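Local coordinates for CBS domain protein (Sulfolobus tokodaii, PDB 2EF7) that is of unknown function but, as a protein with paired CBS domains, probably senses or binds an adenine nucleotide or a related regulatory ligand, at residues G88-M93 against R117-A122; S76-R81 against R94-R99; I80-P85 against N109-I114. One frame throughout, in Å; residues are numbered along the deposited sequence.

Interaction 1 (G88-M93 against R117-A122); sequences GALALM and RDITRA
Where Ile-119 meets Leu-90 and Met-93 no flat group takes part; within 117-122 the guanidinium of Arg-121 has Asp-118 OD1 at its edge, in plane, and NH1 and NH2 both grip that one oxygen, NH1 at 2.9 Å as a salt bridge. Ile-119, with CG1 beside its backbone N (chi1 -63°) and CD1 carried on in an extended chain, sends CD1 into helix 86-96. There CD1 lies 3.7 Å from Leu-90 CA, and the Leu-90 and Ile-119 side chains cross at an angle, Leu-90 CB 3.9 Å from Ile-119 CD1. Met-93, a selenomethionine, meets this methyl tip to tip, SE 3.3 Å from Ile-119 CD1; its CE is modelled inside normal van der Waals distance of CD1, a doubtful detail. Ala-89 CB adds a looser touch, 4.3 Å from Ile-119 CD1. The axes of the two short segments run roughly antiparallel (142°) and 10.4 Å apart at closest, and Ile-119 alone of 117-122 spans the gap. The helices are the two of the second CBS domain, and Met-93 and Thr-120 also pack on the second subunit. Every touching residue is buried and apolar, so van der Waals packing and exclusion of water carry the contact.

Interaction 2 (S76-R81 against R94-R99); sequences SLITIR and RQFNIR
The last turn of helix 86-96 and the residues after it face the loop leading into strand 80-81, Ile-78 and Phe-96 lying nearest with their CA atoms 8.5 Å apart. Asn-97 adopts positive phi, and two bonds return into the last turn, a Schellman motif; one of them runs from Asn-97 N to Arg-94 O (3.1 Å). The chain thus leaves the helix with Phe-96 and Ile-98 both directed at the loop.

Ile-78 carries the contact from the other side. Its CD1 methyl sits over one face of the Phe-96 ring, 3.9 Å from the centroid and 18° off the normal, a CH-pi contact displaced toward the rim, where Phe-96 CE1 is the nearest ring atom. The second branch meets a different part of the same ring, Ile-78 CG2 lying 3.8 Å from Phe-96 CD2. In Ile-78, chi1 (-40°) sets CG2 beside the ring, and chi2 (-57°) folds CD1 round onto its face. Ile-98 is a looser neighbour: its CD1 comes to 4.4 Å from Ile-78 CG2. On the loop side, Ile-78 N makes a weak hydrogen bond to Ser-76 OG (3.4 Å). Phe-96 is exposed, so the hydrophobic patch lies at the surface of the chain.

Ile-78 also packs on Leu-92 of helix 86-96 and Leu-101 of strand 100-104. The contact joins the loop entering strand 80-81 to the C-terminal end of helix 86-96, within the beta-alpha-beta unit completed by strand 100-104. Beyond the helix, Asn-97 and Arg-99 form backbone hydrogen bonds with the second subunit, while Ser-76 bonds through its backbone to Val-47 in the other sheet of the chain.

Interaction 3 (I80-P85 against N109-I114); sequences IREDSP and NLKGII
One side of the three-stranded sheet of the second CBS domain holds this contact, in which Ile-80 and Glu-82 reach past the middle strand 100-104 to Ile-114 and Lys-111. Ile-80 and Ile-114 meet through one methyl each, Ile-80 CG2 lying 4.1 Å from Ile-114 CG2. In Ile-80, CG1 stands opposite the backbone N (chi1 -171°), which keeps CG2 for Ile-114 while the far end of the chain turns off to helix 86-96, where the residue packs on Leu-92. Ile-114 continues the same layer, resting on Leu-101 and Val-103 of the middle strand and on Met-93.

Strands 80-81 and 110-115 are the outermost of this sheet within the chain, and strand 100-104 lies between them, parallel to the first and antiparallel to the second. Lys-111 and Gly-112 both face Val-103, a classic beta bulge in the outer strand. At this level Glu-82 points its carboxylate at the stem of Lys-111 rather than at its amine: Glu-82 OE1 is 3.6 Å from Lys-111 CG. A bend at chi2 (-71°) leads the lysine's end away, and Glu-82 OE2 and Lys-111 NZ stay 5.8 Å apart, too far for a salt bridge; any attraction is probably weak and long-range. The NZ of Lys-7 is a long, weak ion-pair partner of Glu-82 OE1.

Glu-82 itself sits in a type I turn from Arg-81 to Ser-84. Ser-84 N (3.0 Å) and Ser-84 OG (2.9 Å) both bond to Arg-81 O from the same face of its plane, and Pro-85 follows at the N-cap of helix 86-96.

Overall arrangement
All three contacts lie in the second CBS domain. Interaction 1 is its buried helix-to-helix core, purely apolar; interaction 2 lies at the surface, where an aromatic face takes the place of purely aliphatic packing; interaction 3 is partly buried, hydrophobic at one end, with a carboxylate resting on a lysine's aliphatic stem at the other. Helix 86-96 serves interactions 1 and 2; segments 76-81 and 80-85 share strand 80-81, though interaction 2 touches through the loop before it. Met-93 CE lies 3.6 Å from Ile-114 CG2, joining helix to sheet, and Ile-80 CD1 packs against the backbone of Gly-88 and Ala-89. Interactions 1 and 2 adjoin the second subunit; interaction 3 touches no other chain of the assembly.

Interaction 1 (G88-M93 against R117-A122)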
ATOM      1  N   GLY A  88       2.735  -4.674 -20.461  1.00 27.42           N
ATOM      2  CA  GLY A  88       2.250  -3.901 -21.585  1.00 28.04           C
ATOM      3  C   GLY A  88       1.368  -2.788 -21.052  1.00 24.22           C
ATOM      4  O   GLY A  88       1.470  -1.631 -21.475  1.00 24.86           O
ATOM      5  N   ALA A  89       0.489  -3.143 -20.122  1.00 24.59           N
ATOM      6  CA  ALA A  89      -0.396  -2.161 -19.510  1.00 30.95           C
ATOM      7  C   ALA A  89       0.477  -1.130 -18.782  1.00 28.36           C
ATOM      8  O   ALA A  89       0.202   0.070 -18.814  1.00 30.08           O
ATOM      9  CB  ALA A  89      -1.340  -2.848 -18.523  1.00 24.03           C
ATOM     10  N   LEU A  90       1.537  -1.610 -18.139  1.00 32.24           N
ATOM     11  CA  LEU A  90       2.459  -0.742 -17.416  1.00 30.50           C
ATOM     12  C   LEU A  90       3.122   0.267 -18.349  1.00 28.09           C
ATOM     13  O   LEU A  90       3.225   1.455 -18.035  1.00 24.71           O
ATOM     14  CB  LEU A  90       3.547  -1.571 -16.743  1.00 26.98           C
ATOM     15  CG  LEU A  90       4.554  -0.753 -15.933  1.00 28.48           C
ATOM     16  CD1 LEU A  90       3.843   0.032 -14.845  1.00 25.26           C
ATOM     17  CD2 LEU A  90       5.578  -1.696 -15.326  1.00 26.21           C
ATOM     18  N   ALA A  91       3.584  -0.208 -19.495  1.00 24.82           N
ATOM     19  CA  ALA A  91       4.244   0.679 -20.436  1.00 25.17           C
ATOM     20  C   ALA A  91       3.288   1.760 -20.922  1.00 28.97           C
ATOM     21  O   ALA A  91       3.697   2.903 -21.121  1.00 29.06           O
ATOM     22  CB  ALA A  91       4.789  -0.111 -21.607  1.00 20.31           C
ATOM     23  N   LEU A  92       2.013   1.407 -21.096  1.00 29.12           N
ATOM     24  CA  LEU A  92       1.025   2.367 -21.573  1.00 30.74           C
ATOM     25  C   LEU A  92       0.706   3.396 -20.490  1.00 28.05           C
ATOM     26  O   LEU A  92       0.545   4.578 -20.778  1.00 29.92           O
ATOM     27  CB  LEU A  92      -0.254   1.642 -22.016  1.00 32.68           C
ATOM     28  CG  LEU A  92      -1.021   2.282 -23.175  1.00 34.53           C
ATOM     29  CD1 LEU A  92      -0.096   2.415 -24.371  1.00 37.97           C
ATOM     30  CD2 LEU A  92      -2.226   1.437 -23.544  1.00 35.83           C
HETATM   31  N   MSE A  93       0.617   2.944 -19.244  1.00 25.13           N
HETATM   32  CA  MSE A  93       0.344   3.846 -18.134  1.00 30.58           C
HETATM   33  C   MSE A  93       1.465   4.888 -17.997  1.00 30.56           C
HETATM   34  O   MSE A  93       1.195   6.089 -17.880  1.00 31.80           O
HETATM   35  CB  MSE A  93       0.202   3.048 -16.834  1.00 25.63           C
HETATM   36  CG  MSE A  93      -1.108   2.283 -16.721  1.00 39.58           C
HETATM   37 SE   MSE A  93      -1.142   1.066 -15.223  1.00 51.32          SE
HETATM   38  CE  MSE A  93      -2.386  -0.229 -15.931  1.00 53.64           C
ATOM     39  N   ARG A 117      -1.984  -0.362  -9.263  1.00 42.09           N
ATOM     40  CA  ARG A 117      -1.900  -1.210  -8.076  1.00 41.89           C
ATOM     41  C   ARG A 117      -2.103  -2.666  -8.456  1.00 39.44           C
ATOM     42  O   ARG A 117      -1.548  -3.565  -7.814  1.00 36.86           O
ATOM     43  CB  ARG A 117      -2.941  -0.810  -7.026  1.00 45.65           C
ATOM     44  CG  ARG A 117      -2.746   0.579  -6.436  1.00 57.72           C
ATOM     45  CD  ARG A 117      -1.303   0.816  -6.003  1.00 62.68           C
ATOM     46  NE  ARG A 117      -1.152   2.085  -5.292  1.00 72.47           N
ATOM     47  CZ  ARG A 117      -0.004   2.746  -5.165  1.00 77.50           C
ATOM     48  NH1 ARG A 117       1.107   2.267  -5.709  1.00 80.26           N
ATOM     49  NH2 ARG A 117       0.033   3.888  -4.490  1.00 82.90           N
ATOM     50  N   ASP A 118      -2.913  -2.904  -9.490  1.00 35.06           N
ATOM     51  CA  ASP A 118      -3.153  -4.269  -9.947  1.00 33.01           C
ATOM     52  C   ASP A 118      -1.834  -4.814 -10.491  1.00 31.05           C
ATOM     53  O   ASP A 118      -1.526  -5.994 -10.334  1.00 27.39           O
ATOM     54  CB  ASP A 118      -4.204  -4.312 -11.058  1.00 33.73           C
ATOM     55  CG  ASP A 118      -5.602  -4.012 -10.558  1.00 41.97           C
ATOM     56  OD1 ASP A 118      -6.008  -4.598  -9.528  1.00 42.99           O
ATOM     57  OD2 ASP A 118      -6.300  -3.202 -11.205  1.00 32.85           O
ATOM     58  N   ILE A 119      -1.062  -3.936 -11.130  1.00 29.78           N
ATOM     59  CA  ILE A 119       0.221  -4.314 -11.711  1.00 32.18           C
ATOM     60  C   ILE A 119       1.253  -4.734 -10.664  1.00 32.50           C
ATOM     61  O   ILE A 119       1.902  -5.767 -10.809  1.00 34.85           O
ATOM     62  CB  ILE A 119       0.784  -3.169 -12.577  1.00 33.57           C
ATOM     63  CG1 ILE A 119      -0.178  -2.908 -13.747  1.00 41.09           C
ATOM     64  CG2 ILE A 119       2.180  -3.528 -13.087  1.00 25.51           C
ATOM     65  CD1 ILE A 119       0.274  -1.836 -14.704  1.00 45.51           C
ATOM     66  N   THR A 120       1.401  -3.945  -9.607  1.00 34.98           N
ATOM     67  CA  THR A 120       2.357  -4.296  -8.557  1.00 39.72           C
ATOM     68  C   THR A 120       1.920  -5.553  -7.810  1.00 38.93           C
ATOM     69  O   THR A 120       2.759  -6.309  -7.322  1.00 44.13           O
ATOM     70  CB  THR A 120       2.539  -3.150  -7.546  1.00 38.16           C
ATOM     71  OG1 THR A 120       1.258  -2.700  -7.095  1.00 44.48           O
ATOM     72  CG2 THR A 120       3.292  -1.999  -8.186  1.00 39.89           C
ATOM     73  N   ARG A 121       0.613  -5.778  -7.709  1.00 35.81           N
ATOM     74  CA  ARG A 121       0.123  -6.976  -7.039  1.00 37.01           C
ATOM     75  C   ARG A 121       0.507  -8.188  -7.882  1.00 39.39           C
ATOM     76  O   ARG A 121       0.882  -9.234  -7.346  1.00 39.47           O
ATOM     77  CB  ARG A 121      -1.403  -6.936  -6.868  1.00 42.61           C
ATOM     78  CG  ARG A 121      -1.974  -8.220  -6.270  1.00 37.53           C
ATOM     79  CD  ARG A 121      -3.443  -8.091  -5.866  1.00 49.18           C
ATOM     80  NE  ARG A 121      -4.385  -8.290  -6.969  1.00 53.83           N
ATOM     81  CZ  ARG A 121      -4.853  -7.322  -7.749  1.00 53.59           C
ATOM     82  NH1 ARG A 121      -4.470  -6.068  -7.555  1.00 59.68           N
ATOM     83  NH2 ARG A 121      -5.712  -7.606  -8.719  1.00 51.63           N
ATOM     84  N   ALA A 122       0.403  -8.038  -9.202  1.00 32.84           N
ATOM     85  CA  ALA A 122       0.758  -9.105 -10.129  1.00 34.42           C
ATOM     86  C   ALA A 122       2.258  -9.397 -10.030  1.00 35.54           C
ATOM     87  O   ALA A 122       2.690 -10.548 -10.151  1.00 34.29           O
ATOM     88  CB  ALA A 122       0.396  -8.702 -11.557  1.00 30.54           C
TER

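Interaction 2 (S76-R81 against R94-R99)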
ATOM      1  N   SER A  76     -11.024  10.205 -23.447  1.00 31.27           N
ATOM      2  CA  SER A  76      -9.857   9.326 -23.515  1.00 31.94           C
ATOM      3  C   SER A  76     -10.131   8.063 -24.310  1.00 30.86           C
ATOM      4  O   SER A  76     -11.129   7.373 -24.087  1.00 25.13           O
ATOM      5  CB  SER A  76      -9.390   8.927 -22.118  1.00 36.64           C
ATOM      6  OG  SER A  76      -8.330   7.990 -22.221  1.00 34.88           O
ATOM      7  N   LEU A  77      -9.223   7.760 -25.230  1.00 32.56           N
ATOM      8  CA  LEU A  77      -9.352   6.581 -26.067  1.00 34.10           C
ATOM      9  C   LEU A  77      -8.248   5.582 -25.748  1.00 30.88           C
ATOM     10  O   LEU A  77      -8.160   4.533 -26.381  1.00 34.97           O
ATOM     11  CB  LEU A  77      -9.300   6.977 -27.550  1.00 33.30           C
ATOM     12  CG  LEU A  77     -10.464   7.822 -28.087  1.00 34.05           C
ATOM     13  CD1 LEU A  77     -10.147   8.332 -29.490  1.00 33.07           C
ATOM     14  CD2 LEU A  77     -11.729   6.984 -28.108  1.00 27.43           C
ATOM     15  N   ILE A  78      -7.414   5.900 -24.760  1.00 32.42           N
ATOM     16  CA  ILE A  78      -6.321   5.007 -24.375  1.00 28.32           C
ATOM     17  C   ILE A  78      -6.908   3.739 -23.743  1.00 28.57           C
ATOM     18  O   ILE A  78      -7.645   3.813 -22.760  1.00 33.19           O
ATOM     19  CB  ILE A  78      -5.356   5.665 -23.341  1.00 31.82           C
ATOM     20  CG1 ILE A  78      -5.119   7.139 -23.674  1.00 37.08           C
ATOM     21  CG2 ILE A  78      -4.017   4.935 -23.338  1.00 31.40           C
ATOM     22  CD1 ILE A  78      -4.580   7.392 -25.059  1.00 37.39           C
ATOM     23  N   THR A  79      -6.584   2.582 -24.310  1.00 18.13           N
ATOM     24  CA  THR A  79      -7.076   1.314 -23.791  1.00 18.60           C
ATOM     25  C   THR A  79      -6.000   0.246 -23.936  1.00 20.47           C
ATOM     26  O   THR A  79      -5.013   0.443 -24.650  1.00 24.68           O
ATOM     27  CB  THR A  79      -8.299   0.799 -24.576  1.00 26.10           C
ATOM     28  OG1 THR A  79      -7.887   0.461 -25.904  1.00 28.83           O
ATOM     29  CG2 THR A  79      -9.399   1.854 -24.644  1.00 32.19           C
ATOM     30  N   ILE A  80      -6.211  -0.888 -23.272  1.00 20.32           N
ATOM     31  CA  ILE A  80      -5.297  -2.018 -23.348  1.00 22.89           C
ATOM     32  C   ILE A  80      -6.131  -3.295 -23.513  1.00 29.61           C
ATOM     33  O   ILE A  80      -7.184  -3.440 -22.890  1.00 26.24           O
ATOM     34  CB  ILE A  80      -4.430  -2.132 -22.071  1.00 26.44           C
ATOM     35  CG1 ILE A  80      -3.338  -3.185 -22.275  1.00 23.45           C
ATOM     36  CG2 ILE A  80      -5.298  -2.453 -20.862  1.00 16.71           C
ATOM     37  CD1 ILE A  80      -2.182  -2.690 -23.145  1.00 29.92           C
ATOM     38  N   ARG A  81      -5.679  -4.213 -24.366  1.00 26.96           N
ATOM     39  CA  ARG A  81      -6.404  -5.468 -24.568  1.00 28.05           C
ATOM     40  C   ARG A  81      -6.253  -6.381 -23.357  1.00 28.35           C
ATOM     41  O   ARG A  81      -5.217  -6.378 -22.694  1.00 24.53           O
ATOM     42  CB  ARG A  81      -5.897  -6.189 -25.820  1.00 32.03           C
ATOM     43  CG  ARG A  81      -6.144  -5.434 -27.108  1.00 42.20           C
ATOM     44  CD  ARG A  81      -5.945  -6.331 -28.313  1.00 56.84           C
ATOM     45  NE  ARG A  81      -6.408  -5.690 -29.542  1.00 66.08           N
ATOM     46  CZ  ARG A  81      -6.463  -6.291 -30.726  1.00 69.37           C
ATOM     47  NH1 ARG A  81      -6.085  -7.558 -30.850  1.00 67.03           N
ATOM     48  NH2 ARG A  81      -6.898  -5.624 -31.790  1.00 68.04           N
ATOM     49  N   ARG A  94       2.716   4.429 -18.015  1.00 28.89           N
ATOM     50  CA  ARG A  94       3.863   5.332 -17.903  1.00 31.83           C
ATOM     51  C   ARG A  94       3.843   6.335 -19.048  1.00 32.64           C
ATOM     52  O   ARG A  94       3.958   7.542 -18.835  1.00 32.77           O
ATOM     53  CB  ARG A  94       5.183   4.552 -17.947  1.00 30.21           C
ATOM     54  CG  ARG A  94       5.420   3.636 -16.748  1.00 48.32           C
ATOM     55  CD  ARG A  94       6.723   2.838 -16.871  1.00 53.37           C
ATOM     56  NE  ARG A  94       7.912   3.690 -16.862  1.00 62.40           N
ATOM     57  CZ  ARG A  94       9.161   3.233 -16.849  1.00 69.11           C
ATOM     58  NH1 ARG A  94      10.185   4.081 -16.842  1.00 67.06           N
ATOM     59  NH2 ARG A  94       9.389   1.926 -16.842  1.00 71.88           N
ATOM     60  N   GLN A  95       3.686   5.827 -20.265  1.00 29.54           N
ATOM     61  CA  GLN A  95       3.655   6.675 -21.452  1.00 32.01           C
ATOM     62  C   GLN A  95       2.655   7.820 -21.356  1.00 31.55           C
ATOM     63  O   GLN A  95       2.951   8.932 -21.777  1.00 31.08           O
ATOM     64  CB  GLN A  95       3.331   5.846 -22.704  1.00 35.00           C
ATOM     65  CG  GLN A  95       3.429   6.648 -23.994  1.00 30.11           C
ATOM     66  CD  GLN A  95       3.324   5.788 -25.241  1.00 32.23           C
ATOM     67  OE1 GLN A  95       3.934   4.722 -25.324  1.00 31.22           O
ATOM     68  NE2 GLN A  95       2.566   6.257 -26.225  1.00 23.04           N
ATOM     69  N   PHE A  96       1.478   7.543 -20.802  1.00 33.76           N
ATOM     70  CA  PHE A  96       0.427   8.547 -20.686  1.00 33.65           C
ATOM     71  C   PHE A  96       0.236   9.093 -19.278  1.00 34.50           C
ATOM     72  O   PHE A  96      -0.739   9.790 -19.000  1.00 36.75           O
ATOM     73  CB  PHE A  96      -0.881   7.958 -21.204  1.00 30.04           C
ATOM     74  CG  PHE A  96      -0.892   7.761 -22.688  1.00 33.57           C
ATOM     75  CD1 PHE A  96      -1.165   8.828 -23.540  1.00 33.09           C
ATOM     76  CD2 PHE A  96      -0.567   6.531 -23.240  1.00 24.44           C
ATOM     77  CE1 PHE A  96      -1.110   8.671 -24.918  1.00 34.31           C
ATOM     78  CE2 PHE A  96      -0.508   6.365 -24.619  1.00 27.05           C
ATOM     79  CZ  PHE A  96      -0.779   7.435 -25.460  1.00 31.73           C
ATOM     80  N   ASN A  97       1.172   8.763 -18.397  1.00 38.92           N
ATOM     81  CA  ASN A  97       1.139   9.219 -17.011  1.00 43.42           C
ATOM     82  C   ASN A  97      -0.240   9.062 -16.373  1.00 40.88           C
ATOM     83  O   ASN A  97      -0.784  10.016 -15.818  1.00 41.47           O
ATOM     84  CB  ASN A  97       1.595  10.685 -16.941  1.00 45.98           C
ATOM     85  CG  ASN A  97       2.146  11.066 -15.572  1.00 57.65           C
ATOM     86  OD1 ASN A  97       3.044  10.403 -15.041  1.00 60.78           O
ATOM     87  ND2 ASN A  97       1.620  12.145 -14.999  1.00 59.35           N
ATOM     88  N   ILE A  98      -0.805   7.859 -16.460  1.00 38.58           N
ATOM     89  CA  ILE A  98      -2.113   7.579 -15.870  1.00 34.04           C
ATOM     90  C   ILE A  98      -2.102   6.298 -15.032  1.00 35.99           C
ATOM     91  O   ILE A  98      -1.364   5.357 -15.325  1.00 35.08           O
ATOM     92  CB  ILE A  98      -3.216   7.494 -16.951  1.00 40.69           C
ATOM     93  CG1 ILE A  98      -2.804   6.509 -18.049  1.00 38.49           C
ATOM     94  CG2 ILE A  98      -3.482   8.881 -17.533  1.00 32.76           C
ATOM     95  CD1 ILE A  98      -3.818   6.402 -19.176  1.00 46.46           C
ATOM     96  N   ARG A  99      -2.937   6.279 -13.996  1.00 30.48           N
ATOM     97  CA  ARG A  99      -3.037   5.169 -13.051  1.00 35.02           C
ATOM     98  C   ARG A  99      -4.070   4.098 -13.369  1.00 29.59           C
ATOM     99  O   ARG A  99      -4.040   3.025 -12.777  1.00 32.19           O
ATOM    100  CB  ARG A  99      -3.314   5.725 -11.649  1.00 32.17           C
ATOM    101  CG  ARG A  99      -2.238   6.690 -11.174  1.00 41.44           C
ATOM    102  CD  ARG A  99      -2.609   7.444  -9.904  1.00 47.00           C
ATOM    103  NE  ARG A  99      -1.607   8.471  -9.618  1.00 62.02           N
ATOM    104  CZ  ARG A  99      -1.666   9.334  -8.607  1.00 66.76           C
ATOM    105  NH1 ARG A  99      -2.690   9.305  -7.765  1.00 69.88           N
ATOM    106  NH2 ARG A  99      -0.699  10.231  -8.442  1.00 67.61           N
TER

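Interaction 3 (I80-P85 against N109-I114)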
ATOM      1  N   ILE A  80      -6.211  -0.888 -23.272  1.00 20.32           N
ATOM      2  CA  ILE A  80      -5.297  -2.018 -23.348  1.00 22.89           C
ATOM      3  C   ILE A  80      -6.131  -3.295 -23.513  1.00 29.61           C
ATOM      4  O   ILE A  80      -7.184  -3.440 -22.890  1.00 26.24           O
ATOM      5  CB  ILE A  80      -4.430  -2.132 -22.071  1.00 26.44           C
ATOM      6  CG1 ILE A  80      -3.338  -3.185 -22.275  1.00 23.45           C
ATOM      7  CG2 ILE A  80      -5.298  -2.453 -20.862  1.00 16.71           C
ATOM      8  CD1 ILE A  80      -2.182  -2.690 -23.145  1.00 29.92           C
ATOM      9  N   ARG A  81      -5.679  -4.213 -24.366  1.00 26.96           N
ATOM     10  CA  ARG A  81      -6.404  -5.468 -24.568  1.00 28.05           C
ATOM     11  C   ARG A  81      -6.253  -6.381 -23.357  1.00 28.35           C
ATOM     12  O   ARG A  81      -5.217  -6.378 -22.694  1.00 24.53           O
ATOM     13  CB  ARG A  81      -5.897  -6.189 -25.820  1.00 32.03           C
ATOM     14  CG  ARG A  81      -6.144  -5.434 -27.108  1.00 42.20           C
ATOM     15  CD  ARG A  81      -5.945  -6.331 -28.313  1.00 56.84           C
ATOM     16  NE  ARG A  81      -6.408  -5.690 -29.542  1.00 66.08           N
ATOM     17  CZ  ARG A  81      -6.463  -6.291 -30.726  1.00 69.37           C
ATOM     18  NH1 ARG A  81      -6.085  -7.558 -30.850  1.00 67.03           N
ATOM     19  NH2 ARG A  81      -6.898  -5.624 -31.790  1.00 68.04           N
ATOM     20  N   GLU A  82      -7.285  -7.168 -23.070  1.00 22.70           N
ATOM     21  CA  GLU A  82      -7.252  -8.075 -21.925  1.00 29.60           C
ATOM     22  C   GLU A  82      -6.222  -9.186 -22.091  1.00 29.69           C
ATOM     23  O   GLU A  82      -5.753  -9.760 -21.104  1.00 24.70           O
ATOM     24  CB  GLU A  82      -8.638  -8.689 -21.686  1.00 30.90           C
ATOM     25  CG  GLU A  82      -9.260  -9.321 -22.916  1.00 33.55           C
ATOM     26  CD  GLU A  82     -10.600  -9.981 -22.619  1.00 39.01           C
ATOM     27  OE1 GLU A  82     -11.155  -9.736 -21.528  1.00 35.03           O
ATOM     28  OE2 GLU A  82     -11.098 -10.737 -23.479  1.00 34.81           O
ATOM     29  N   ASP A  83      -5.871  -9.489 -23.338  1.00 26.89           N
ATOM     30  CA  ASP A  83      -4.876 -10.526 -23.599  1.00 34.72           C
ATOM     31  C   ASP A  83      -3.458  -9.991 -23.465  1.00 31.06           C
ATOM     32  O   ASP A  83      -2.506 -10.740 -23.604  1.00 29.44           O
ATOM     33  CB  ASP A  83      -5.044 -11.123 -25.008  1.00 36.30           C
ATOM     34  CG  ASP A  83      -6.243 -12.040 -25.113  1.00 49.82           C
ATOM     35  OD1 ASP A  83      -6.598 -12.677 -24.096  1.00 48.91           O
ATOM     36  OD2 ASP A  83      -6.817 -12.141 -26.218  1.00 60.40           O
ATOM     37  N   SER A  84      -3.320  -8.693 -23.208  1.00 27.06           N
ATOM     38  CA  SER A  84      -1.993  -8.078 -23.073  1.00 24.68           C
ATOM     39  C   SER A  84      -1.246  -8.496 -21.821  1.00 24.54           C
ATOM     40  O   SER A  84      -1.850  -8.744 -20.772  1.00 22.63           O
ATOM     41  CB  SER A  84      -2.087  -6.554 -23.019  1.00 22.15           C
ATOM     42  OG  SER A  84      -2.707  -6.026 -24.178  1.00 33.51           O
ATOM     43  N   PRO A  85       0.093  -8.570 -21.920  1.00 25.14           N
ATOM     44  CA  PRO A  85       0.910  -8.940 -20.764  1.00 22.98           C
ATOM     45  C   PRO A  85       0.827  -7.755 -19.796  1.00 27.41           C
ATOM     46  O   PRO A  85       0.629  -6.616 -20.216  1.00 24.05           O
ATOM     47  CB  PRO A  85       2.311  -9.083 -21.354  1.00 23.06           C
ATOM     48  CG  PRO A  85       2.048  -9.486 -22.780  1.00 30.88           C
ATOM     49  CD  PRO A  85       0.893  -8.581 -23.158  1.00 20.10           C
ATOM     50  N   ASN A 109     -14.477  -3.911 -27.295  1.00 28.10           N
ATOM     51  CA  ASN A 109     -15.517  -3.763 -26.285  1.00 30.72           C
ATOM     52  C   ASN A 109     -14.995  -3.780 -24.858  1.00 33.69           C
ATOM     53  O   ASN A 109     -14.100  -4.556 -24.519  1.00 25.90           O
ATOM     54  CB  ASN A 109     -16.567  -4.863 -26.453  1.00 35.69           C
ATOM     55  CG  ASN A 109     -17.266  -4.793 -27.798  1.00 40.63           C
ATOM     56  OD1 ASN A 109     -17.796  -3.749 -28.184  1.00 43.16           O
ATOM     57  ND2 ASN A 109     -17.271  -5.905 -28.518  1.00 49.76           N
ATOM     58  N   LEU A 110     -15.581  -2.927 -24.023  1.00 26.99           N
ATOM     59  CA  LEU A 110     -15.195  -2.803 -22.621  1.00 26.90           C
ATOM     60  C   LEU A 110     -15.355  -4.120 -21.855  1.00 29.93           C
ATOM     61  O   LEU A 110     -16.400  -4.770 -21.940  1.00 27.52           O
ATOM     62  CB  LEU A 110     -16.035  -1.707 -21.957  1.00 27.24           C
ATOM     63  CG  LEU A 110     -15.757  -1.336 -20.498  1.00 27.82           C
ATOM     64  CD1 LEU A 110     -14.316  -0.830 -20.329  1.00 19.86           C
ATOM     65  CD2 LEU A 110     -16.751  -0.256 -20.084  1.00 24.66           C
ATOM     66  N   LYS A 111     -14.310  -4.510 -21.122  1.00 24.82           N
ATOM     67  CA  LYS A 111     -14.323  -5.748 -20.334  1.00 23.55           C
ATOM     68  C   LYS A 111     -13.953  -5.513 -18.873  1.00 25.80           C
ATOM     69  O   LYS A 111     -14.328  -6.293 -18.002  1.00 27.25           O
ATOM     70  CB  LYS A 111     -13.351  -6.779 -20.931  1.00 28.09           C
ATOM     71  CG  LYS A 111     -13.804  -7.397 -22.251  1.00 36.17           C
ATOM     72  CD  LYS A 111     -14.980  -8.333 -22.029  1.00 44.01           C
ATOM     73  CE  LYS A 111     -15.635  -8.725 -23.336  1.00 55.29           C
ATOM     74  NZ  LYS A 111     -16.801  -9.624 -23.108  1.00 55.62           N
ATOM     75  N   GLY A 112     -13.201  -4.451 -18.606  1.00 23.32           N
ATOM     76  CA  GLY A 112     -12.802  -4.156 -17.243  1.00 22.50           C
ATOM     77  C   GLY A 112     -11.906  -2.935 -17.128  1.00 22.03           C
ATOM     78  O   GLY A 112     -11.760  -2.165 -18.083  1.00 25.66           O
ATOM     79  N   ILE A 113     -11.305  -2.774 -15.951  1.00 25.75           N
ATOM     80  CA  ILE A 113     -10.404  -1.668 -15.643  1.00 26.27           C
ATOM     81  C   ILE A 113      -9.199  -2.238 -14.900  1.00 30.51           C
ATOM     82  O   ILE A 113      -9.373  -3.028 -13.974  1.00 25.34           O
ATOM     83  CB  ILE A 113     -11.083  -0.627 -14.705  1.00 30.54           C
ATOM     84  CG1 ILE A 113     -12.221   0.072 -15.435  1.00 35.21           C
ATOM     85  CG2 ILE A 113     -10.059   0.390 -14.211  1.00 32.15           C
ATOM     86  CD1 ILE A 113     -11.779   0.807 -16.672  1.00 49.78           C
ATOM     87  N   ILE A 114      -7.993  -1.843 -15.314  1.00 25.98           N
ATOM     88  CA  ILE A 114      -6.753  -2.300 -14.682  1.00 27.39           C
ATOM     89  C   ILE A 114      -6.026  -1.075 -14.132  1.00 28.27           C
ATOM     90  O   ILE A 114      -5.936  -0.052 -14.804  1.00 26.79           O
ATOM     91  CB  ILE A 114      -5.815  -3.044 -15.700  1.00 28.47           C
ATOM     92  CG1 ILE A 114      -4.583  -3.597 -14.980  1.00 31.44           C
ATOM     93  CG2 ILE A 114      -5.349  -2.108 -16.801  1.00 21.91           C
ATOM     94  CD1 ILE A 114      -4.685  -5.052 -14.636  1.00 28.03           C
TER